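Local coordinates for protein putative alcohol dehydrogenase (Sinorhizobium meliloti, PDB 4J6F) that probably acts as an alcohol dehydrogenase of the medium-chain dehydrogenase/reductase family, oxidising alcohols with a nicotinamide cofactor, at residues D152-G157 with E164-P169; T178-I183 with I348-G353; C189-T194 with V374-V379; I224-A229 with V340-E345. One frame throughout, in Å; residues are numbered along the deposited sequence.

Three of the four contacts form one connected block, and interaction 1 stands apart in the GroES-like part. The centres of interactions 2 and 3 are about 10 Å apart; the backbones of Leu351 and Gly353 probably hydrogen-bond that of Lys376, pairing strands 352-357 and 376-380. Interaction 4, between helices of the Rossmann part, is centred about 12 Å from interaction 2 and 14 Å from interaction 3. Gln225 joins all three, probably accepting a bond from Arg349 N while lying near Tyr192 OH. Interaction 1 is about 16 Å from interaction 3, centre to centre, but reaches the same mixed sheet. In this family the cofactor generally binds between the two domains.

Interaction 1 of 4, residues D152-G157 with E164-P169; sequences DYMGHG and EYMALP
Next to Met154, which alone in 152-157 touches Met166, Leu168 and Pro169, stand two flat groups. One face of the Tyr153 ring carries His156 CB, 3.4 Å above the plane and offset toward the rim, and Trp97 and Phe138 also meet this ring. The His156 imidazole has Asp152 CG in plane at its edge; ND1 donates over 2.9 Å to the syn lone pair of OD1, which lies 17° out of the ring plane. That same oxygen takes Tyr153 N on its anti side, so two donors fix the aspartate across the turn. An acid suits position 152, and glycine suits 155, where a positive phi (105°) would press a side chain against the preceding carbonyl.

Met154 leaves this turn toward strand 165-169 of the GroES-like fold. Its chain, bent at chi2 and chi3, crosses the extended Met166 at about a right angle, with CB 3.6 Å from Met166 CE. Both are modelled as selenomethionine. The selenium of Met154 rests 3.9 Å from Leu168 CB, and beyond it CE meets Pro169 CD at 3.8 Å. Ile66 of strand 63-72 also touches Met166 and Leu168. Every group that meets across the contact is apolar, so what joins loop to strand is dispersion and the burial of two flexible, unbranched chains against a leucine and a proline, while polar atoms of the turn pair within it or outside, as Asp152 OD2 does with Thr103.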
loop_
_atom_site.group_PDB
_atom_site.type_symbol
_atom_site.label_atom_id
_atom_site.label_comp_id
_atom_site.label_asym_id
_atom_site.label_seq_id
_atom_site.Cartn_x
_atom_site.Cartn_y
_atom_site.Cartn_z
ATOM N N ASP A 152 9.695 -19.869 1.962
ATOM C CA ASP A 152 10.884 -20.131 1.178
ATOM C C ASP A 152 10.388 -20.891 -0.059
ATOM O O ASP A 152 9.168 -21.077 -0.222
ATOM C CB ASP A 152 11.844 -20.977 2.006
ATOM C CG ASP A 152 13.301 -20.818 1.584
ATOM O OD1 ASP A 152 13.568 -20.374 0.437
ATOM O OD2 ASP A 152 14.177 -21.164 2.416
ATOM N N TYR A 153 11.294 -21.318 -0.940
ATOM C CA TYR A 153 10.879 -22.171 -2.069
ATOM C C TYR A 153 11.926 -23.137 -2.563
ATOM O O TYR A 153 13.126 -22.917 -2.403
ATOM C CB TYR A 153 10.353 -21.351 -3.252
ATOM C CG TYR A 153 11.387 -20.571 -4.027
ATOM C CD1 TYR A 153 12.152 -21.173 -5.020
ATOM C CD2 TYR A 153 11.587 -19.210 -3.789
ATOM C CE1 TYR A 153 13.099 -20.445 -5.747
ATOM C CE2 TYR A 153 12.532 -18.476 -4.505
ATOM C CZ TYR A 153 13.282 -19.092 -5.485
ATOM O OH TYR A 153 14.200 -18.363 -6.206
HETATM N N MSE A 154 11.446 -24.201 -3.191
HETATM C CA MSE A 154 12.299 -25.208 -3.817
HETATM C C MSE A 154 12.980 -24.610 -5.007
HETATM O O MSE A 154 12.336 -24.043 -5.882
HETATM C CB MSE A 154 11.424 -26.385 -4.207
HETATM C CG MSE A 154 10.466 -26.565 -3.049
HETATM SE SE MSE A 154 10.106 -28.453 -2.704
HETATM C CE MSE A 154 8.259 -28.235 -2.071
ATOM N N GLY A 155 14.297 -24.757 -5.044
ATOM C CA GLY A 155 15.130 -24.068 -6.005
ATOM C C GLY A 155 15.874 -22.924 -5.323
ATOM O O GLY A 155 16.814 -22.360 -5.895
ATOM N N HIS A 156 15.447 -22.560 -4.119
ATOM C CA HIS A 156 16.201 -21.622 -3.298
ATOM C C HIS A 156 16.659 -22.198 -1.958
ATOM O O HIS A 156 17.842 -22.283 -1.697
ATOM C CB HIS A 156 15.426 -20.326 -3.072
ATOM C CG HIS A 156 16.149 -19.339 -2.212
ATOM N ND1 HIS A 156 15.978 -19.278 -0.849
ATOM C CD2 HIS A 156 17.065 -18.394 -2.516
ATOM C CE1 HIS A 156 16.748 -18.333 -0.351
ATOM N NE2 HIS A 156 17.418 -17.782 -1.343
ATOM N N GLY A 157 15.723 -22.616 -1.119
ATOM C CA GLY A 157 16.080 -23.187 0.184
ATOM C C GLY A 157 16.463 -24.657 0.171
ATOM O O GLY A 157 16.879 -25.204 1.188
ATOM N N GLU A 164 17.637 -34.343 -13.067
ATOM C CA GLU A 164 16.852 -35.513 -13.520
ATOM C C GLU A 164 15.901 -36.047 -12.437
ATOM O O GLU A 164 14.889 -36.674 -12.756
ATOM C CB GLU A 164 17.755 -36.635 -14.016
ATOM C CG GLU A 164 18.541 -36.281 -15.264
ATOM C CD GLU A 164 19.537 -37.358 -15.689
ATOM O OE1 GLU A 164 20.299 -37.890 -14.842
ATOM O OE2 GLU A 164 19.568 -37.660 -16.898
ATOM N N TYR A 165 16.229 -35.786 -11.171
ATOM C CA TYR A 165 15.439 -36.255 -10.039
ATOM C C TYR A 165 15.335 -35.186 -8.971
ATOM O O TYR A 165 16.233 -34.367 -8.822
ATOM C CB TYR A 165 16.059 -37.521 -9.443
ATOM C CG TYR A 165 16.097 -38.666 -10.414
ATOM C CD1 TYR A 165 14.980 -39.478 -10.598
ATOM C CD2 TYR A 165 17.238 -38.925 -11.173
ATOM C CE1 TYR A 165 14.995 -40.521 -11.505
ATOM C CE2 TYR A 165 17.260 -39.971 -12.084
ATOM C CZ TYR A 165 16.133 -40.759 -12.241
ATOM O OH TYR A 165 16.140 -41.800 -13.130
HETATM N N MSE A 166 14.243 -35.188 -8.221
HETATM C CA MSE A 166 14.058 -34.189 -7.178
HETATM C C MSE A 166 13.344 -34.797 -6.010
HETATM O O MSE A 166 12.373 -35.555 -6.183
HETATM C CB MSE A 166 13.254 -33.028 -7.752
HETATM C CG MSE A 166 13.206 -31.823 -6.826
HETATM SE SE MSE A 166 11.869 -30.576 -7.558
HETATM C CE MSE A 166 11.491 -29.598 -5.896
ATOM N N ALA A 167 13.835 -34.480 -4.812
ATOM C CA ALA A 167 13.160 -34.842 -3.563
ATOM C C ALA A 167 12.224 -33.710 -3.158
ATOM O O ALA A 167 12.527 -32.548 -3.412
ATOM C CB ALA A 167 14.186 -35.089 -2.470
ATOM N N LEU A 168 11.089 -34.039 -2.546
ATOM C CA LEU A 168 10.156 -33.020 -2.037
ATOM C C LEU A 168 9.106 -33.655 -1.153
ATOM O O LEU A 168 8.819 -34.834 -1.310
ATOM C CB LEU A 168 9.459 -32.284 -3.180
ATOM C CG LEU A 168 8.545 -33.114 -4.067
ATOM C CD1 LEU A 168 7.284 -32.333 -4.394
ATOM C CD2 LEU A 168 9.278 -33.527 -5.325
ATOM N N PRO A 169 8.502 -32.879 -0.234
ATOM C CA PRO A 169 7.478 -33.447 0.645
ATOM C C PRO A 169 6.290 -33.971 -0.149
ATOM O O PRO A 169 5.868 -33.330 -1.119
ATOM C CB PRO A 169 7.015 -32.248 1.476
ATOM C CG PRO A 169 8.068 -31.213 1.323
ATOM C CD PRO A 169 8.655 -31.428 -0.031
#

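Interaction 2 of 4, residues T178-I183 with I348-G353; sequences TDLTDI and IRPLVG
Leu180 and Ile183 face Pro350 and Val352 where an ST turn and the start of helix 182-185 run beside the approach to strand 352-357, an element of the mixed sheet of the GroES-like fold.

The apolar contacts come as two separate pairs. Leu180 CD2 meets the proline ring 4.1 Å from Pro350 CG and about as far from CD; its CG stands beside the backbone N (chi1 -57°), which carries the branched end across the gap. Three residues on, in the first turn of the helix, Ile183 and Val352 cross at about a right angle, methyl CG2 of Ile183 meeting methyl CG2 of Val352 at 4.1 Å. Beta-branched residues suit this second pair because each sets a methyl close to its backbone, while the longer leucine spans the wider approach to a rigid proline ring. The contact lies near the surface, with Val352 exposed.

The polar bonds lie outside the apolar pairs and probably help to fix the two segments. Asp179 makes a salt bridge to Lys346, just before 348-353. Asp182 pairs with Arg133 through OD1, while its OD2 bonds to Thr69 and His117, tying the first turn of the helix to the sheet. Within 178-183 itself the ST turn is closed by a long bond: Leu180 N donates to Thr178 OG1 over 3.3 Å, at an N-H...O angle of 153°.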
loop_
_atom_site.group_PDB
_atom_site.type_symbol
_atom_site.label_atom_id
_atom_site.label_comp_id
_atom_site.label_asym_id
_atom_site.label_seq_id
_atom_site.Cartn_x
_atom_site.Cartn_y
_atom_site.Cartn_z
ATOM N N THR A 178 -6.086 -33.533 -15.260
ATOM C CA THR A 178 -5.985 -32.836 -16.548
ATOM C C THR A 178 -5.265 -33.650 -17.609
ATOM O O THR A 178 -4.441 -34.509 -17.305
ATOM C CB THR A 178 -5.334 -31.431 -16.420
ATOM O OG1 THR A 178 -5.212 -30.847 -17.718
ATOM C CG2 THR A 178 -3.948 -31.502 -15.777
ATOM N N ASP A 179 -5.578 -33.348 -18.859
ATOM C CA ASP A 179 -5.046 -34.065 -20.013
ATOM C C ASP A 179 -3.821 -33.356 -20.602
ATOM O O ASP A 179 -3.334 -33.718 -21.671
ATOM C CB ASP A 179 -6.145 -34.213 -21.078
ATOM C CG ASP A 179 -6.971 -32.926 -21.253
ATOM O OD1 ASP A 179 -7.734 -32.556 -20.324
ATOM O OD2 ASP A 179 -6.853 -32.279 -22.315
ATOM N N LEU A 180 -3.315 -32.351 -19.898
ATOM C CA LEU A 180 -2.161 -31.606 -20.367
ATOM C C LEU A 180 -0.860 -32.394 -20.288
ATOM O O LEU A 180 -0.662 -33.205 -19.387
ATOM C CB LEU A 180 -1.999 -30.324 -19.566
ATOM C CG LEU A 180 -3.115 -29.273 -19.468
ATOM C CD1 LEU A 180 -2.648 -28.152 -18.544
ATOM C CD2 LEU A 180 -3.567 -28.710 -20.811
ATOM N N THR A 181 0.016 -32.130 -21.254
ATOM C CA THR A 181 1.424 -32.541 -21.258
ATOM C C THR A 181 2.151 -32.159 -19.975
ATOM O O THR A 181 1.836 -31.144 -19.356
ATOM C CB THR A 181 2.166 -31.803 -22.380
ATOM O OG1 THR A 181 1.323 -31.727 -23.515
ATOM C CG2 THR A 181 3.395 -32.522 -22.789
ATOM N N ASP A 182 3.148 -32.959 -19.605
ATOM C CA ASP A 182 4.075 -32.595 -18.540
ATOM C C ASP A 182 4.665 -31.206 -18.798
ATOM O O ASP A 182 4.665 -30.355 -17.895
ATOM C CB ASP A 182 5.182 -33.640 -18.381
ATOM C CG ASP A 182 4.644 -35.027 -18.014
ATOM O OD1 ASP A 182 3.402 -35.199 -17.901
ATOM O OD2 ASP A 182 5.472 -35.956 -17.837
ATOM N N ILE A 183 5.126 -30.961 -20.025
ATOM C CA ILE A 183 5.627 -29.632 -20.395
ATOM C C ILE A 183 4.586 -28.522 -20.177
ATOM O O ILE A 183 4.912 -27.465 -19.642
ATOM C CB ILE A 183 6.152 -29.580 -21.847
ATOM C CG1 ILE A 183 7.432 -30.431 -21.998
ATOM C CG2 ILE A 183 6.414 -28.141 -22.264
ATOM C CD1 ILE A 183 7.859 -30.727 -23.423
ATOM N N ILE A 348 -7.888 -21.346 -17.035
ATOM C CA ILE A 348 -6.652 -20.807 -17.626
ATOM C C ILE A 348 -6.007 -21.877 -18.513
ATOM O O ILE A 348 -6.347 -23.054 -18.393
ATOM C CB ILE A 348 -5.634 -20.325 -16.571
ATOM C CG1 ILE A 348 -5.267 -21.465 -15.609
ATOM C CG2 ILE A 348 -6.163 -19.094 -15.857
ATOM C CD1 ILE A 348 -4.258 -21.105 -14.537
ATOM N N ARG A 349 -5.094 -21.472 -19.396
ATOM C CA ARG A 349 -4.433 -22.416 -20.305
ATOM C C ARG A 349 -2.895 -22.263 -20.351
ATOM O O ARG A 349 -2.361 -21.175 -20.103
ATOM C CB ARG A 349 -5.068 -22.361 -21.707
ATOM C CG ARG A 349 -4.943 -21.029 -22.436
ATOM C CD ARG A 349 -5.558 -21.101 -23.826
ATOM N NE ARG A 349 -5.394 -19.856 -24.583
ATOM C CZ ARG A 349 -4.376 -19.602 -25.410
ATOM N NH1 ARG A 349 -3.409 -20.501 -25.577
ATOM N NH2 ARG A 349 -4.308 -18.444 -26.069
ATOM N N PRO A 350 -2.173 -23.354 -20.663
ATOM C CA PRO A 350 -0.710 -23.252 -20.638
ATOM C C PRO A 350 -0.180 -22.422 -21.797
ATOM O O PRO A 350 -0.705 -22.498 -22.900
ATOM C CB PRO A 350 -0.259 -24.704 -20.778
ATOM C CG PRO A 350 -1.343 -25.330 -21.598
ATOM C CD PRO A 350 -2.623 -24.667 -21.162
ATOM N N LEU A 351 0.855 -21.635 -21.542
ATOM C CA LEU A 351 1.471 -20.827 -22.581
ATOM C C LEU A 351 2.913 -21.272 -22.802
ATOM O O LEU A 351 3.836 -20.817 -22.124
ATOM C CB LEU A 351 1.405 -19.352 -22.192
ATOM C CG LEU A 351 -0.001 -18.867 -21.844
ATOM C CD1 LEU A 351 0.029 -17.487 -21.212
ATOM C CD2 LEU A 351 -0.879 -18.896 -23.094
ATOM N N VAL A 352 3.123 -22.185 -23.738
ATOM C CA VAL A 352 4.481 -22.668 -23.939
ATOM C C VAL A 352 5.205 -21.810 -24.971
ATOM O O VAL A 352 4.881 -21.850 -26.158
ATOM C CB VAL A 352 4.528 -24.162 -24.303
ATOM C CG1 VAL A 352 5.962 -24.600 -24.530
ATOM C CG2 VAL A 352 3.914 -24.980 -23.183
ATOM N N GLY A 353 6.184 -21.041 -24.503
ATOM C CA GLY A 353 6.931 -20.137 -25.360
ATOM C C GLY A 353 8.109 -20.809 -26.030
ATOM O O GLY A 353 8.603 -20.313 -27.039
#

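Interaction 3 of 4, residues C189-T194 with V374-V379; sequences CCAYLT and VGKLVV
Lys376 lays its aliphatic chain against the first turns of helix 189-201, its CD at the edge of the Tyr192 ring, near the ring plane, and 4.4 Å from CE1. Lys376 opens strand 376-380, the strand by which the end of the chain joins the mixed sheet of the GroES-like fold, so this buried contact joins that sheet to helix 189-201. A little further along the lysine, CE approaches the methyl CB of Ala191 at 4.4 Å. A bend at chi3 (37°) carries CE round, and successive methylenes thereby meet the two residues. An alanine suits the helix here because its small side chain lets the lysine come near the backbone.

The polar end has work of its own. Its strongest partner is Asp113 OD2, in a salt bridge that gives this buried charge a mate, and Asp113 OD1 at the same time takes the amide of Cys190, so one carboxylate ties lysine to helix. A water adds an indirect link: it accepts from Lys376 NZ at 2.9 Å and also from Ala191 N, one of the amides near the helix start. The helix dipole would probably add to the pull on the carboxylate.

Within the helix, Cys190 O accepts twice, from Thr194 N at 3.1 Å and from Thr194 OG1 at 3.0 Å, and the two donors arrive from opposite faces of its carbonyl plane.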
loop_
_atom_site.group_PDB
_atom_site.type_symbol
_atom_site.label_atom_id
_atom_site.label_comp_id
_atom_site.label_asym_id
_atom_site.label_seq_id
_atom_site.Cartn_x
_atom_site.Cartn_y
_atom_site.Cartn_z
ATOM N N CYS A 189 3.271 -23.039 -11.911
ATOM C CA CYS A 189 3.326 -22.828 -10.461
ATOM C C CYS A 189 3.914 -21.556 -9.806
ATOM O O CYS A 189 3.243 -20.951 -8.994
ATOM C CB CYS A 189 4.018 -24.031 -9.831
ATOM S SG CYS A 189 4.257 -23.894 -8.060
ATOM N N CYS A 190 5.103 -21.103 -10.175
ATOM C CA CYS A 190 5.630 -19.856 -9.636
ATOM C C CYS A 190 4.862 -18.627 -10.100
ATOM O O CYS A 190 4.354 -17.881 -9.266
ATOM C CB CYS A 190 7.123 -19.703 -9.945
ATOM S SG CYS A 190 7.876 -18.193 -9.278
ATOM N N ALA A 191 4.765 -18.394 -11.404
ATOM C CA ALA A 191 4.122 -17.160 -11.865
ATOM C C ALA A 191 2.617 -17.076 -11.565
ATOM O O ALA A 191 2.127 -15.989 -11.238
ATOM C CB ALA A 191 4.399 -16.894 -13.331
ATOM N N TYR A 192 1.900 -18.202 -11.656
ATOM C CA TYR A 192 0.441 -18.184 -11.463
ATOM C C TYR A 192 0.051 -18.145 -9.984
ATOM O O TYR A 192 -0.959 -17.534 -9.619
ATOM C CB TYR A 192 -0.271 -19.310 -12.237
ATOM C CG TYR A 192 -0.258 -19.094 -13.751
ATOM C CD1 TYR A 192 0.940 -19.148 -14.472
ATOM C CD2 TYR A 192 -1.431 -18.823 -14.460
ATOM C CE1 TYR A 192 0.968 -18.940 -15.839
ATOM C CE2 TYR A 192 -1.410 -18.619 -15.835
ATOM C CZ TYR A 192 -0.205 -18.677 -16.517
ATOM O OH TYR A 192 -0.136 -18.469 -17.884
ATOM N N LEU A 193 0.858 -18.759 -9.129
ATOM C CA LEU A 193 0.646 -18.601 -7.707
ATOM C C LEU A 193 0.866 -17.137 -7.348
ATOM O O LEU A 193 0.017 -16.526 -6.677
ATOM C CB LEU A 193 1.589 -19.492 -6.901
ATOM C CG LEU A 193 1.372 -19.491 -5.387
ATOM C CD1 LEU A 193 -0.053 -19.879 -5.021
ATOM C CD2 LEU A 193 2.357 -20.439 -4.723
ATOM N N THR A 194 1.997 -16.585 -7.812
ATOM C CA THR A 194 2.348 -15.178 -7.597
ATOM C C THR A 194 1.272 -14.236 -8.150
ATOM O O THR A 194 0.785 -13.355 -7.441
ATOM C CB THR A 194 3.750 -14.860 -8.158
ATOM O OG1 THR A 194 4.710 -15.607 -7.418
ATOM C CG2 THR A 194 4.112 -13.404 -7.999
ATOM N N VAL A 374 6.564 -15.180 -25.801
ATOM C CA VAL A 374 5.389 -15.021 -24.945
ATOM C C VAL A 374 5.132 -16.251 -24.085
ATOM O O VAL A 374 5.403 -17.374 -24.495
ATOM C CB VAL A 374 4.123 -14.706 -25.749
ATOM C CG1 VAL A 374 2.925 -14.613 -24.807
ATOM C CG2 VAL A 374 4.304 -13.408 -26.516
ATOM N N GLY A 375 4.605 -16.023 -22.885
ATOM C CA GLY A 375 4.371 -17.107 -21.944
ATOM C C GLY A 375 5.661 -17.564 -21.285
ATOM O O GLY A 375 6.433 -16.740 -20.782
ATOM N N LYS A 376 5.893 -18.868 -21.258
ATOM C CA LYS A 376 6.981 -19.417 -20.471
ATOM C C LYS A 376 7.886 -20.393 -21.208
ATOM O O LYS A 376 7.459 -21.115 -22.088
ATOM C CB LYS A 376 6.420 -20.069 -19.208
ATOM C CG LYS A 376 5.200 -19.350 -18.664
ATOM C CD LYS A 376 5.153 -19.299 -17.147
ATOM C CE LYS A 376 6.518 -19.110 -16.522
ATOM N NZ LYS A 376 6.981 -20.365 -15.879
ATOM N N LEU A 377 9.154 -20.396 -20.819
ATOM C CA LEU A 377 10.140 -21.337 -21.333
ATOM C C LEU A 377 10.254 -22.513 -20.364
ATOM O O LEU A 377 10.205 -22.337 -19.130
ATOM C CB LEU A 377 11.489 -20.654 -21.577
ATOM C CG LEU A 377 11.497 -19.430 -22.516
ATOM C CD1 LEU A 377 12.922 -18.971 -22.780
ATOM C CD2 LEU A 377 10.791 -19.661 -23.848
ATOM N N VAL A 378 10.355 -23.712 -20.936
ATOM C CA VAL A 378 10.389 -24.961 -20.166
ATOM C C VAL A 378 11.689 -25.732 -20.415
ATOM O O VAL A 378 12.105 -25.909 -21.572
ATOM C CB VAL A 378 9.197 -25.865 -20.528
ATOM C CG1 VAL A 378 9.221 -27.130 -19.697
ATOM C CG2 VAL A 378 7.895 -25.105 -20.337
ATOM N N VAL A 379 12.323 -26.186 -19.333
ATOM C CA VAL A 379 13.560 -26.966 -19.430
ATOM C C VAL A 379 13.300 -28.456 -19.203
ATOM O O VAL A 379 12.712 -28.837 -18.187
ATOM C CB VAL A 379 14.616 -26.461 -18.445
ATOM C CG1 VAL A 379 15.819 -27.380 -18.458
ATOM C CG2 VAL A 379 15.025 -25.046 -18.807
HETATM O O HOH W 1 5.399 -19.898 -13.450
#

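Interaction 4 of 4, residues I224-A229 with V340-E345; sequences IQLARA and VRYIEE
Ala229 and Tyr342 mark the closest approach of two helix segments, their CA atoms 7.6 Å apart, where helix 218-229 passes helix 333-344 in the Rossmann-type cofactor domain. Both backbones keep regular helical bonding, with Ala229 N donating to Gln225 O at 2.9 Å and Glu344 N to Val340 O at the same length. The two helices meet through their side chains, with an alanine, a leucine and a tyrosine at the crossing.

Tyr342 carries the contact from its side. With CG beside the backbone N (chi1 -82°), its ring extends toward the other helix and offers one face to Ala229, whose CB lies 3.9 Å from the ring centroid and 18° off the normal, a CH-pi contact. The short alanine suits this place, since its methyl sits directly on the ring face. Leu226, one turn earlier, places its CD2 3.6 Å from Tyr342 CD2. Both come from the same side of the ring plane, Ala229 over the face and Leu226 obliquely near CD2 and CE2. Glu196 and Leu199 of helix 189-201 close in around Leu226, with Glu196 also touching Tyr342.

Were Tyr342 replaced by an alanine, a gap would probably open between the helices, leaving the Ala229 methyl without its ring and the bridging water without its phenol donor.

That phenol is long enough to reach past the methyl: Tyr342 OH donates to a water at 3.0 Å, and the same water donates to Leu226 O at 2.8 Å.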
loop_
_atom_site.group_PDB
_atom_site.type_symbol
_atom_site.label_atom_id
_atom_site.label_comp_id
_atom_site.label_asym_id
_atom_site.label_seq_id
_atom_site.Cartn_x
_atom_site.Cartn_y
_atom_site.Cartn_z
ATOM N N ILE A 224 -3.269 -11.698 -16.627
ATOM C CA ILE A 224 -4.284 -11.524 -17.664
ATOM C C ILE A 224 -5.284 -12.690 -17.671
ATOM O O ILE A 224 -6.502 -12.479 -17.686
ATOM C CB ILE A 224 -3.643 -11.307 -19.050
ATOM C CG1 ILE A 224 -2.845 -10.002 -19.024
ATOM C CG2 ILE A 224 -4.698 -11.296 -20.165
ATOM C CD1 ILE A 224 -2.019 -9.753 -20.262
ATOM N N GLN A 225 -4.770 -13.910 -17.628
ATOM C CA GLN A 225 -5.630 -15.089 -17.555
ATOM C C GLN A 225 -6.388 -15.143 -16.231
ATOM O O GLN A 225 -7.617 -15.308 -16.218
ATOM C CB GLN A 225 -4.842 -16.382 -17.774
ATOM C CG GLN A 225 -4.289 -16.572 -19.176
ATOM C CD GLN A 225 -4.043 -18.032 -19.476
ATOM O OE1 GLN A 225 -4.967 -18.755 -19.880
ATOM N NE2 GLN A 225 -2.803 -18.491 -19.266
ATOM N N LEU A 226 -5.675 -14.971 -15.121
ATOM C CA LEU A 226 -6.332 -15.052 -13.828
ATOM C C LEU A 226 -7.396 -13.965 -13.665
ATOM O O LEU A 226 -8.441 -14.210 -13.081
ATOM C CB LEU A 226 -5.321 -15.029 -12.696
ATOM C CG LEU A 226 -4.304 -16.169 -12.682
ATOM C CD1 LEU A 226 -3.190 -15.802 -11.724
ATOM C CD2 LEU A 226 -4.911 -17.495 -12.271
ATOM N N ALA A 227 -7.152 -12.777 -14.207
ATOM C CA ALA A 227 -8.175 -11.734 -14.224
ATOM C C ALA A 227 -9.466 -12.231 -14.890
ATOM O O ALA A 227 -10.571 -12.045 -14.363
ATOM C CB ALA A 227 -7.665 -10.497 -14.934
ATOM N N ARG A 228 -9.323 -12.873 -16.049
ATOM C CA ARG A 228 -10.479 -13.398 -16.747
ATOM C C ARG A 228 -11.177 -14.468 -15.911
ATOM O O ARG A 228 -12.397 -14.482 -15.803
ATOM C CB ARG A 228 -10.066 -13.950 -18.102
ATOM C CG ARG A 228 -9.815 -12.880 -19.135
ATOM C CD ARG A 228 -11.094 -12.120 -19.424
ATOM N NE ARG A 228 -10.858 -11.063 -20.398
ATOM C CZ ARG A 228 -11.716 -10.101 -20.700
ATOM N NH1 ARG A 228 -12.896 -10.039 -20.099
ATOM N NH2 ARG A 228 -11.379 -9.189 -21.599
ATOM N N ALA A 229 -10.378 -15.329 -15.287
ATOM C CA ALA A 229 -10.875 -16.453 -14.491
ATOM C C ALA A 229 -11.819 -16.042 -13.373
ATOM O O ALA A 229 -12.647 -16.840 -12.947
ATOM C CB ALA A 229 -9.709 -17.239 -13.912
ATOM N N VAL A 340 -4.718 -24.989 -8.867
ATOM C CA VAL A 340 -4.986 -26.357 -9.314
ATOM C C VAL A 340 -6.397 -26.422 -9.916
ATOM O O VAL A 340 -6.572 -26.873 -11.053
ATOM C CB VAL A 340 -4.784 -27.406 -8.186
ATOM C CG1 VAL A 340 -5.271 -28.789 -8.611
ATOM C CG2 VAL A 340 -3.316 -27.484 -7.802
ATOM N N ARG A 341 -7.379 -25.928 -9.168
ATOM C CA ARG A 341 -8.764 -25.914 -9.606
ATOM C C ARG A 341 -8.932 -25.229 -10.975
ATOM O O ARG A 341 -9.635 -25.748 -11.852
ATOM C CB ARG A 341 -9.618 -25.239 -8.539
ATOM C CG ARG A 341 -10.936 -25.925 -8.229
ATOM C CD ARG A 341 -11.334 -25.727 -6.769
ATOM N NE ARG A 341 -11.357 -24.316 -6.344
ATOM C CZ ARG A 341 -10.666 -23.820 -5.312
ATOM N NH1 ARG A 341 -9.891 -24.613 -4.575
ATOM N NH2 ARG A 341 -10.752 -22.531 -5.014
ATOM N N TYR A 342 -8.265 -24.089 -11.168
ATOM C CA TYR A 342 -8.332 -23.350 -12.435
ATOM C C TYR A 342 -7.796 -24.166 -13.604
ATOM O O TYR A 342 -8.421 -24.241 -14.677
ATOM C CB TYR A 342 -7.531 -22.050 -12.362
ATOM C CG TYR A 342 -8.221 -20.868 -11.716
ATOM C CD1 TYR A 342 -9.609 -20.811 -11.586
ATOM C CD2 TYR A 342 -7.474 -19.780 -11.262
ATOM C CE1 TYR A 342 -10.231 -19.717 -10.994
ATOM C CE2 TYR A 342 -8.087 -18.677 -10.678
ATOM C CZ TYR A 342 -9.464 -18.653 -10.547
ATOM O OH TYR A 342 -10.062 -17.565 -9.977
ATOM N N ILE A 343 -6.618 -24.749 -13.396
ATOM C CA ILE A 343 -6.019 -25.649 -14.371
ATOM C C ILE A 343 -6.992 -26.764 -14.758
ATOM O O ILE A 343 -7.188 -27.024 -15.954
ATOM C CB ILE A 343 -4.703 -26.250 -13.854
ATOM C CG1 ILE A 343 -3.603 -25.178 -13.817
ATOM C CG2 ILE A 343 -4.288 -27.412 -14.738
ATOM C CD1 ILE A 343 -2.459 -25.472 -12.862
ATOM N N GLU A 344 -7.617 -27.387 -13.750
ATOM C CA GLU A 344 -8.512 -28.536 -13.964
ATOM C C GLU A 344 -9.776 -28.171 -14.707
ATOM O O GLU A 344 -10.122 -28.818 -15.682
ATOM C CB GLU A 344 -8.838 -29.234 -12.655
ATOM C CG GLU A 344 -7.665 -30.035 -12.109
ATOM C CD GLU A 344 -7.962 -30.660 -10.759
ATOM O OE1 GLU A 344 -7.269 -31.629 -10.357
ATOM O OE2 GLU A 344 -8.904 -30.171 -10.101
ATOM N N GLU A 345 -10.443 -27.110 -14.263
ATOM C CA GLU A 345 -11.652 -26.595 -14.926
ATOM C C GLU A 345 -11.336 -25.893 -16.248
ATOM O O GLU A 345 -12.236 -25.380 -16.903
ATOM C CB GLU A 345 -12.394 -25.627 -13.999
ATOM C CG GLU A 345 -12.902 -26.243 -12.703
ATOM C CD GLU A 345 -13.178 -25.210 -11.613
ATOM O OE1 GLU A 345 -13.135 -23.985 -11.885
ATOM O OE2 GLU A 345 -13.438 -25.626 -10.465
HETATM O O HOH W 2 -8.477 -15.028 -10.425
#